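Side-chain contacts in VP35 (Myotis lucifugus, PDB 6DKU), which probably antagonises host interferon responses through this interferon inhibitory domain, as filoviral VP35 proteins do: residues D43-V46 and A47-F51; A64-S67 and I68-R71; V85-K88 and S89-P92. The protein carries 1 engineered substitution. One frame throughout, in Å; residues are numbered along the deposited sequence.

From the N terminus, interaction 1 comes first, on helix 41-56, and interaction 2 follows on the next helix, 61-71. Interaction 3 lies further on, in the loop between strands 82-84 and 100-101. All three are local: each spans a single turn or two of backbone rather than closing a long loop, and they run in series, none nesting in or crossing another. Interactions 1 and 2 touch where H50 meets S67 and F51 packs on A64, tying two helices of the helical part together. Interaction 3 belongs to the sheet part, with its centre about 30 Å from that of interaction 1 and 27 Å from that of interaction 2.

Interaction 1. Residues D43-V46 and A47-F51; sequences DLQV and AMDHF
Q45 and D49, one turn apart, make the polar side-chain contact here. Q45 NE2 donates to D49 OD1 at 2.8 Å, with an N-H...O angle of 155°. The bond leaves Q45 close to its own amide plane but comes down on OD1 from above the carboxylate, the two flat groups being turned 38° from one another. Q45 gets there by starting out with CG opposite its backbone N (chi1 -179°) and then bending at chi2, which swings the amide along the helix toward D49. The other carboxylate oxygen, D49 OD2, lies alongside the Q45 CG methylene at 3.5 Å. Both residues are partly open to solvent.

The main-chain bonds are those of an alpha-helix, helix 41-56, which belongs to the helical part of the VP35 interferon inhibitory domain. A47 N bonds D43 O at 2.9 Å, M48 N bonds L44 O at 2.9 Å, D49 N bonds Q45 O at 2.9 Å and H50 N bonds V46 O at 3.0 Å.

The remaining contacts across the turn are van der Waals touches of carbon on polar atoms. M48 CG passes 3.9 Å from Q45 NE2, while A47 CB sits 3.6 Å from D43 O. Apolar packing goes to other helices instead: L44 and A47 lie on F12 of helix 9-18, M48 on L16, and A47 also meets I68 and F75. Of the remaining polar ends, D43 OD2 forms a salt bridge with R39 NH1, and H50 NE2 is probably hydrogen-bonded to S67 OG on helix 61-71, though the two are modelled too close together for the length to be trusted.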
ATOM      1  N   ASP A  43      -2.801  -8.719 -11.750  1.00 67.03           N
ATOM      2  CA  ASP A  43      -3.133  -8.282 -10.395  1.00 66.93           C
ATOM      3  C   ASP A  43      -3.371  -6.774 -10.348  1.00 69.77           C
ATOM      4  O   ASP A  43      -4.316  -6.305  -9.698  1.00 66.53           O
ATOM      5  CB  ASP A  43      -2.024  -8.676  -9.419  1.00 51.27           C
ATOM      6  CG  ASP A  43      -1.859 -10.173  -9.295  1.00 64.75           C
ATOM      7  OD1 ASP A  43      -2.806 -10.918  -9.625  1.00 71.97           O
ATOM      8  OD2 ASP A  43      -0.774 -10.606  -8.864  1.00 63.90           O
ATOM      9  N   LEU A  44      -2.525  -6.002 -11.036  1.00 56.03           N
ATOM     10  CA  LEU A  44      -2.728  -4.560 -11.089  1.00 52.41           C
ATOM     11  C   LEU A  44      -4.082  -4.202 -11.691  1.00 49.40           C
ATOM     12  O   LEU A  44      -4.747  -3.281 -11.210  1.00 61.11           O
ATOM     13  CB  LEU A  44      -1.593  -3.881 -11.859  1.00 49.92           C
ATOM     14  CG  LEU A  44      -0.196  -3.876 -11.231  1.00 47.28           C
ATOM     15  CD1 LEU A  44       0.788  -3.197 -12.156  1.00 39.67           C
ATOM     16  CD2 LEU A  44      -0.226  -3.161  -9.899  1.00 36.51           C
ATOM     17  N   GLN A  45      -4.530  -4.915 -12.726  1.00 51.18           N
ATOM     18  CA  GLN A  45      -5.820  -4.521 -13.289  1.00 65.25           C
ATOM     19  C   GLN A  45      -6.989  -5.067 -12.463  1.00 69.10           C
ATOM     20  O   GLN A  45      -8.091  -4.508 -12.504  1.00 52.10           O
ATOM     21  CB  GLN A  45      -5.900  -4.909 -14.762  1.00 46.71           C
ATOM     22  CG  GLN A  45      -7.204  -4.504 -15.421  1.00 52.92           C
ATOM     23  CD  GLN A  45      -7.124  -3.097 -15.985  1.00 72.81           C
ATOM     24  OE1 GLN A  45      -6.210  -2.775 -16.742  1.00 69.49           O
ATOM     25  NE2 GLN A  45      -8.055  -2.232 -15.565  1.00 73.64           N
ATOM     26  N   VAL A  46      -6.767  -6.111 -11.668  1.00 54.41           N
ATOM     27  CA  VAL A  46      -7.761  -6.476 -10.673  1.00 51.35           C
ATOM     28  C   VAL A  46      -7.916  -5.342  -9.662  1.00 60.98           C
ATOM     29  O   VAL A  46      -9.023  -4.839  -9.422  1.00 66.39           O
ATOM     30  CB  VAL A  46      -7.379  -7.810 -10.005  1.00 55.26           C
ATOM     31  CG1 VAL A  46      -8.209  -8.015  -8.747  1.00 65.50           C
ATOM     32  CG2 VAL A  46      -7.566  -8.964 -10.977  1.00 49.46           C
ATOM     33  N   ALA A  47      -6.799  -4.907  -9.073  1.00 46.95           N
ATOM     34  CA  ALA A  47      -6.840  -3.821  -8.104  1.00 46.33           C
ATOM     35  C   ALA A  47      -7.451  -2.560  -8.706  1.00 61.90           C
ATOM     36  O   ALA A  47      -8.246  -1.870  -8.055  1.00 66.01           O
ATOM     37  CB  ALA A  47      -5.429  -3.554  -7.586  1.00 39.00           C
ATOM     38  N   MET A  48      -7.102  -2.251  -9.956  1.00 58.26           N
ATOM     39  CA  MET A  48      -7.591  -1.038 -10.598  1.00 48.96           C
ATOM     40  C   MET A  48      -9.081  -1.136 -10.901  1.00 57.15           C
ATOM     41  O   MET A  48      -9.836  -0.180 -10.681  1.00 62.86           O
ATOM     42  CB  MET A  48      -6.806  -0.783 -11.878  1.00 51.66           C
ATOM     43  CG  MET A  48      -7.366   0.333 -12.723  1.00 59.95           C
ATOM     44  SD  MET A  48      -6.700   1.921 -12.210  1.00 68.76           S
ATOM     45  CE  MET A  48      -4.944   1.638 -12.439  1.00 51.94           C
ATOM     46  N   ASP A  49      -9.520  -2.280 -11.424  1.00 51.60           N
ATOM     47  CA  ASP A  49     -10.940  -2.472 -11.684  1.00 64.65           C
ATOM     48  C   ASP A  49     -11.753  -2.335 -10.403  1.00 65.72           C
ATOM     49  O   ASP A  49     -12.825  -1.718 -10.404  1.00 56.86           O
ATOM     50  CB  ASP A  49     -11.171  -3.839 -12.330  1.00 69.76           C
ATOM     51  CG  ASP A  49     -10.710  -3.890 -13.780  1.00 70.94           C
ATOM     52  OD1 ASP A  49     -10.578  -2.811 -14.405  1.00 63.81           O
ATOM     53  OD2 ASP A  49     -10.484  -5.014 -14.291  1.00 63.55           O
ATOM     54  N   HIS A  50     -11.249  -2.888  -9.295  1.00 61.20           N
ATOM     55  CA  HIS A  50     -11.950  -2.767  -8.021  1.00 50.48           C
ATOM     56  C   HIS A  50     -11.991  -1.318  -7.544  1.00 52.91           C
ATOM     57  O   HIS A  50     -13.033  -0.837  -7.079  1.00 54.05           O
ATOM     58  CB  HIS A  50     -11.283  -3.664  -6.978  1.00 47.03           C
ATOM     59  CG  HIS A  50     -11.882  -3.554  -5.610  1.00 65.19           C
ATOM     60  ND1 HIS A  50     -12.911  -4.364  -5.179  1.00 64.51           N
ATOM     61  CD2 HIS A  50     -11.598  -2.724  -4.577  1.00 60.29           C
ATOM     62  CE1 HIS A  50     -13.232  -4.042  -3.938  1.00 65.09           C
ATOM     63  NE2 HIS A  50     -12.453  -3.048  -3.551  1.00 65.54           N
ATOM     64  N   PHE A  51     -10.861  -0.615  -7.647  1.00 51.69           N
ATOM     65  CA  PHE A  51     -10.797   0.800  -7.296  1.00 40.92           C
ATOM     66  C   PHE A  51     -11.837   1.606  -8.067  1.00 47.40           C
ATOM     67  O   PHE A  51     -12.614   2.373  -7.480  1.00 55.44           O
ATOM     68  CB  PHE A  51      -9.387   1.316  -7.580  1.00 48.45           C
ATOM     69  CG  PHE A  51      -9.197   2.782  -7.319  1.00 57.26           C
ATOM     70  CD1 PHE A  51      -9.016   3.250  -6.027  1.00 51.67           C
ATOM     71  CD2 PHE A  51      -9.156   3.686  -8.368  1.00 51.51           C
ATOM     72  CE1 PHE A  51      -8.824   4.590  -5.781  1.00 42.70           C
ATOM     73  CE2 PHE A  51      -8.962   5.032  -8.131  1.00 43.19           C
ATOM     74  CZ  PHE A  51      -8.797   5.486  -6.836  1.00 55.22           C
TER

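Interaction 2. Residues A64-S67 and I68-R71; sequences AIIS and ITQR
Toward the C-terminal end of helix 61-71, T69 turns its hydroxyl back onto the main chain of I66, a common habit of helical threonines. T69 OG1 probably donates to I66 O; the modelled separation of 2.4 Å is too short to trust at this resolution, so the length of the bond is doubtful. A chi1 of 67° puts OG1 between the backbone N and the carbonyl carbon, from where it reaches back along the helix. The same I66 O takes a weak bond from Q70 N, 3.1 Å away. Q70 then folds at chi2 so that its NE2 bonds T69 OG1 at 3.2 Å and also G110 O, adding a second partner to the hydroxyl at a wide angle to I66 O.

The helix here belongs to the helical part of the VP35 interferon inhibitory domain, and its main-chain bonding is mixed in spacing. I68 N is shared by A64 O at 3.0 Å and, weakly, by I65 O, whereas R71 N makes a firm bond of 2.8 Å to S67 O.

On another flank R71 runs alongside S67. R71 CB lies 3.4 Å from S67 O, and NE approaches S67 OG obliquely at 3.8 Å. Both ends look to helix 41-56: R71 NH1 forms a salt bridge with E54 OE2, and that carboxylate oxygen also bonds S67 OG, which H50 contacts as well. I68 turns its CG1 branch back to A64 O, 3.4 Å away, while I65 and I66 pack against L30, V31 and F27 of helix 26-37.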
ATOM      1  N   ALA A  64     -11.678   3.466  -1.229  1.00 53.07           N
ATOM      2  CA  ALA A  64     -11.459   2.490  -2.295  1.00 53.81           C
ATOM      3  C   ALA A  64     -10.114   1.797  -2.143  1.00 47.56           C
ATOM      4  O   ALA A  64     -10.023   0.565  -2.259  1.00 54.46           O
ATOM      5  CB  ALA A  64     -11.555   3.176  -3.658  1.00 46.73           C
ATOM      6  N   ILE A  65      -9.059   2.578  -1.881  1.00 46.27           N
ATOM      7  CA  ILE A  65      -7.722   2.018  -1.684  1.00 46.61           C
ATOM      8  C   ILE A  65      -7.730   0.991  -0.559  1.00 54.49           C
ATOM      9  O   ILE A  65      -7.224  -0.126  -0.718  1.00 68.57           O
ATOM     10  CB  ILE A  65      -6.709   3.144  -1.415  1.00 44.15           C
ATOM     11  CG1 ILE A  65      -6.454   3.945  -2.687  1.00 40.20           C
ATOM     12  CG2 ILE A  65      -5.416   2.585  -0.859  1.00 39.42           C
ATOM     13  CD1 ILE A  65      -5.857   5.311  -2.401  1.00 46.77           C
ATOM     14  N   ILE A  66      -8.314   1.344   0.594  1.00 51.92           N
ATOM     15  CA  ILE A  66      -8.412   0.361   1.677  1.00 53.09           C
ATOM     16  C   ILE A  66      -9.248  -0.844   1.243  1.00 54.16           C
ATOM     17  O   ILE A  66      -8.983  -1.996   1.636  1.00 59.35           O
ATOM     18  CB  ILE A  66      -8.984   1.041   2.941  1.00 46.27           C
ATOM     19  CG1 ILE A  66      -7.923   1.935   3.599  1.00 45.08           C
ATOM     20  CG2 ILE A  66      -9.497   0.011   3.928  1.00 44.35           C
ATOM     21  CD1 ILE A  66      -8.429   2.733   4.793  1.00 39.69           C
ATOM     22  N   SER A  67     -10.244  -0.600   0.394  1.00 56.26           N
ATOM     23  CA  SER A  67     -11.168  -1.637  -0.030  1.00 47.70           C
ATOM     24  C   SER A  67     -10.468  -2.683  -0.876  1.00 58.46           C
ATOM     25  O   SER A  67     -10.898  -3.840  -0.893  1.00 64.07           O
ATOM     26  CB  SER A  67     -12.334  -1.010  -0.800  1.00 58.36           C
ATOM     27  OG  SER A  67     -13.126  -1.990  -1.454  1.00 71.37           O
ATOM     28  N   ILE A  68      -9.398  -2.306  -1.586  1.00 59.85           N
ATOM     29  CA  ILE A  68      -8.623  -3.315  -2.307  1.00 57.22           C
ATOM     30  C   ILE A  68      -7.984  -4.287  -1.327  1.00 62.09           C
ATOM     31  O   ILE A  68      -8.023  -5.506  -1.524  1.00 71.09           O
ATOM     32  CB  ILE A  68      -7.567  -2.671  -3.227  1.00 51.65           C
ATOM     33  CG1 ILE A  68      -8.136  -1.533  -4.091  1.00 42.71           C
ATOM     34  CG2 ILE A  68      -6.889  -3.724  -4.092  1.00 64.48           C
ATOM     35  CD1 ILE A  68      -6.996  -0.687  -4.703  1.00 34.32           C
ATOM     36  N   THR A  69      -7.377  -3.758  -0.261  1.00 53.81           N
ATOM     37  CA  THR A  69      -6.791  -4.636   0.752  1.00 55.96           C
ATOM     38  C   THR A  69      -7.848  -5.506   1.428  1.00 62.27           C
ATOM     39  O   THR A  69      -7.532  -6.586   1.948  1.00 55.28           O
ATOM     40  CB  THR A  69      -6.042  -3.823   1.808  1.00 46.65           C
ATOM     41  OG1 THR A  69      -6.990  -3.053   2.545  1.00 58.01           O
ATOM     42  CG2 THR A  69      -5.049  -2.893   1.143  1.00 46.09           C
ATOM     43  N   GLN A  70      -9.103  -5.065   1.431  1.00 66.68           N
ATOM     44  CA  GLN A  70     -10.110  -5.864   2.124  1.00 65.71           C
ATOM     45  C   GLN A  70     -10.828  -6.873   1.227  1.00 72.58           C
ATOM     46  O   GLN A  70     -11.066  -8.010   1.648  1.00 88.85           O
ATOM     47  CB  GLN A  70     -11.132  -4.942   2.792  1.00 58.34           C
ATOM     48  CG  GLN A  70     -10.556  -4.188   3.980  1.00 52.65           C
ATOM     49  CD  GLN A  70      -9.701  -5.075   4.853  1.00 54.20           C
ATOM     50  OE1 GLN A  70     -10.200  -6.007   5.482  1.00 62.15           O
ATOM     51  NE2 GLN A  70      -8.404  -4.802   4.884  1.00 43.91           N
ATOM     52  N   ARG A  71     -11.171  -6.496  -0.002  1.00 75.44           N
ATOM     53  CA  ARG A  71     -12.074  -7.278  -0.836  1.00 77.51           C
ATOM     54  C   ARG A  71     -11.394  -8.054  -1.956  1.00 75.03           C
ATOM     55  O   ARG A  71     -11.896  -9.110  -2.339  1.00 84.90           O
ATOM     56  CB  ARG A  71     -13.143  -6.365  -1.443  1.00 79.73           C
ATOM     57  CG  ARG A  71     -14.213  -5.933  -0.459  1.00 86.76           C
ATOM     58  CD  ARG A  71     -15.536  -5.769  -1.176  1.00105.79           C
ATOM     59  NE  ARG A  71     -16.039  -4.403  -1.071  1.00120.07           N
ATOM     60  CZ  ARG A  71     -17.110  -3.950  -1.716  1.00122.30           C
ATOM     61  NH1 ARG A  71     -17.501  -2.690  -1.559  1.00117.64           N
ATOM     62  NH2 ARG A  71     -17.787  -4.757  -2.523  1.00123.52           N
TER

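Interaction 3. Residues V85-K88 and S89-P92; sequences VTSK and SQIP
V85 and I91 meet nearly at a right angle across a turn of the loop between strands 82-84 and 100-101, in the sheet part of the VP35 interferon inhibitory domain. The touch is between one methyl, V85 CG2, and the methylene I91 CG1, 3.9 Å apart. V85 lies just past strand 82-84, its CB pointing toward the second half of the turn, and a chi1 of -83° sets CG2 between the backbone N and carbonyl carbon, facing the isoleucine. The other methyl, V85 CG1, stays 4.2 Å from Q90 CB. I91, the buried member, carries on inward to Y117 on strand 113-119 and to H96 and L99, further along the same loop; V85 in turn lies on T119 and pairs its backbone with L118.

Between these two the chain makes two overlapping type I turns, the first with K88 and S89 at its corners and the second with S89 and Q90. The first is closed by a weak bond from Q90 N to S87 O, 3.5 Å long; the second by I91 N to K88 O at 3.1 Å.

Q90 points a different way from I91, its chain running back beside T86 and S87 on the outside of the turn. Its bend at chi2 (96°) brings the amide group beside the backbone of S87, with Q90 CD 3.6 Å from S87 N. T86 and Q90 are both exposed there. The two serines, also at the surface, only approach one another, S87 OG standing 3.9 Å from S89 OG. The K88 side chain heads away from the turn and rests on H96 and L99, while K88 O lies 3.6 Å from I91 CG1.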
ATOM      1  N   VAL A  85      15.876   1.151   4.769  1.00 86.80           N
ATOM      2  CA  VAL A  85      16.330   2.521   4.986  1.00 92.58           C
ATOM      3  C   VAL A  85      17.609   2.497   5.810  1.00 93.99           C
ATOM      4  O   VAL A  85      17.767   1.660   6.706  1.00 91.07           O
ATOM      5  CB  VAL A  85      15.256   3.388   5.682  1.00 88.47           C
ATOM      6  CG1 VAL A  85      14.255   3.914   4.666  1.00 77.76           C
ATOM      7  CG2 VAL A  85      14.550   2.607   6.781  1.00 85.47           C
ATOM      8  N   THR A  86      18.517   3.429   5.504  1.00100.66           N
ATOM      9  CA  THR A  86      19.796   3.491   6.200  1.00114.36           C
ATOM     10  C   THR A  86      19.616   3.771   7.690  1.00115.54           C
ATOM     11  O   THR A  86      20.474   3.393   8.498  1.00114.97           O
ATOM     12  CB  THR A  86      20.687   4.559   5.545  1.00116.89           C
ATOM     13  OG1 THR A  86      20.525   4.512   4.123  1.00110.58           O
ATOM     14  CG2 THR A  86      22.135   4.287   5.853  1.00119.79           C
ATOM     15  N   SER A  87      18.516   4.418   8.063  1.00111.78           N
ATOM     16  CA  SER A  87      18.221   4.784   9.442  1.00105.83           C
ATOM     17  C   SER A  87      16.731   5.067   9.566  1.00101.94           C
ATOM     18  O   SER A  87      16.005   5.151   8.570  1.00 78.62           O
ATOM     19  CB  SER A  87      19.028   6.006   9.884  1.00 99.96           C
ATOM     20  OG  SER A  87      19.165   6.029  11.283  1.00110.87           O
ATOM     21  N   LYS A  88      16.281   5.213  10.816  1.00102.43           N
ATOM     22  CA  LYS A  88      14.904   5.637  11.062  1.00 86.17           C
ATOM     23  C   LYS A  88      14.660   7.040  10.519  1.00 77.21           C
ATOM     24  O   LYS A  88      13.530   7.385  10.151  1.00 73.17           O
ATOM     25  CB  LYS A  88      14.600   5.578  12.563  1.00 88.05           C
ATOM     26  CG  LYS A  88      13.171   5.878  12.974  1.00 91.67           C
ATOM     27  CD  LYS A  88      12.984   5.569  14.457  1.00 87.09           C
ATOM     28  CE  LYS A  88      12.030   6.543  15.129  1.00 77.89           C
ATOM     29  NZ  LYS A  88      10.755   5.880  15.512  1.00 78.41           N
ATOM     30  N   SER A  89      15.721   7.844  10.428  1.00 90.20           N
ATOM     31  CA  SER A  89      15.587   9.238  10.023  1.00 84.62           C
ATOM     32  C   SER A  89      15.101   9.390   8.584  1.00 82.56           C
ATOM     33  O   SER A  89      14.463  10.397   8.263  1.00 84.52           O
ATOM     34  CB  SER A  89      16.921   9.960  10.209  1.00 84.70           C
ATOM     35  OG  SER A  89      17.549   9.549  11.406  1.00 95.61           O
ATOM     36  N   GLN A  90      15.388   8.432   7.700  1.00 93.06           N
ATOM     37  CA  GLN A  90      14.927   8.534   6.316  1.00 99.04           C
ATOM     38  C   GLN A  90      13.493   8.062   6.130  1.00 91.22           C
ATOM     39  O   GLN A  90      12.968   8.141   5.016  1.00 94.13           O
ATOM     40  CB  GLN A  90      15.851   7.751   5.376  1.00113.36           C
ATOM     41  CG  GLN A  90      17.242   8.302   5.369  1.00124.92           C
ATOM     42  CD  GLN A  90      18.142   7.564   6.313  1.00129.90           C
ATOM     43  OE1 GLN A  90      17.703   7.124   7.381  1.00136.94           O
ATOM     44  NE2 GLN A  90      19.431   7.539   5.996  1.00124.74           N
ATOM     45  N   ILE A  91      12.854   7.565   7.181  1.00 80.15           N
ATOM     46  CA  ILE A  91      11.417   7.309   7.149  1.00 69.20           C
ATOM     47  C   ILE A  91      10.725   8.655   7.312  1.00 58.58           C
ATOM     48  O   ILE A  91      11.101   9.426   8.208  1.00 68.29           O
ATOM     49  CB  ILE A  91      10.985   6.319   8.243  1.00 65.55           C
ATOM     50  CG1 ILE A  91      11.761   5.007   8.130  1.00 72.01           C
ATOM     51  CG2 ILE A  91       9.497   6.055   8.169  1.00 54.50           C
ATOM     52  CD1 ILE A  91      11.386   3.988   9.195  1.00 67.56           C
ATOM     53  N   PRO A  92       9.738   8.982   6.474  1.00 56.53           N
ATOM     54  CA  PRO A  92       9.013  10.256   6.616  1.00 55.60           C
ATOM     55  C   PRO A  92       8.646  10.546   8.064  1.00 67.59           C
ATOM     56  O   PRO A  92       8.214   9.659   8.803  1.00 62.67           O
ATOM     57  CB  PRO A  92       7.766  10.046   5.750  1.00 48.23           C
ATOM     58  CG  PRO A  92       8.240   9.118   4.671  1.00 56.11           C
ATOM     59  CD  PRO A  92       9.260   8.198   5.319  1.00 50.80           C
TER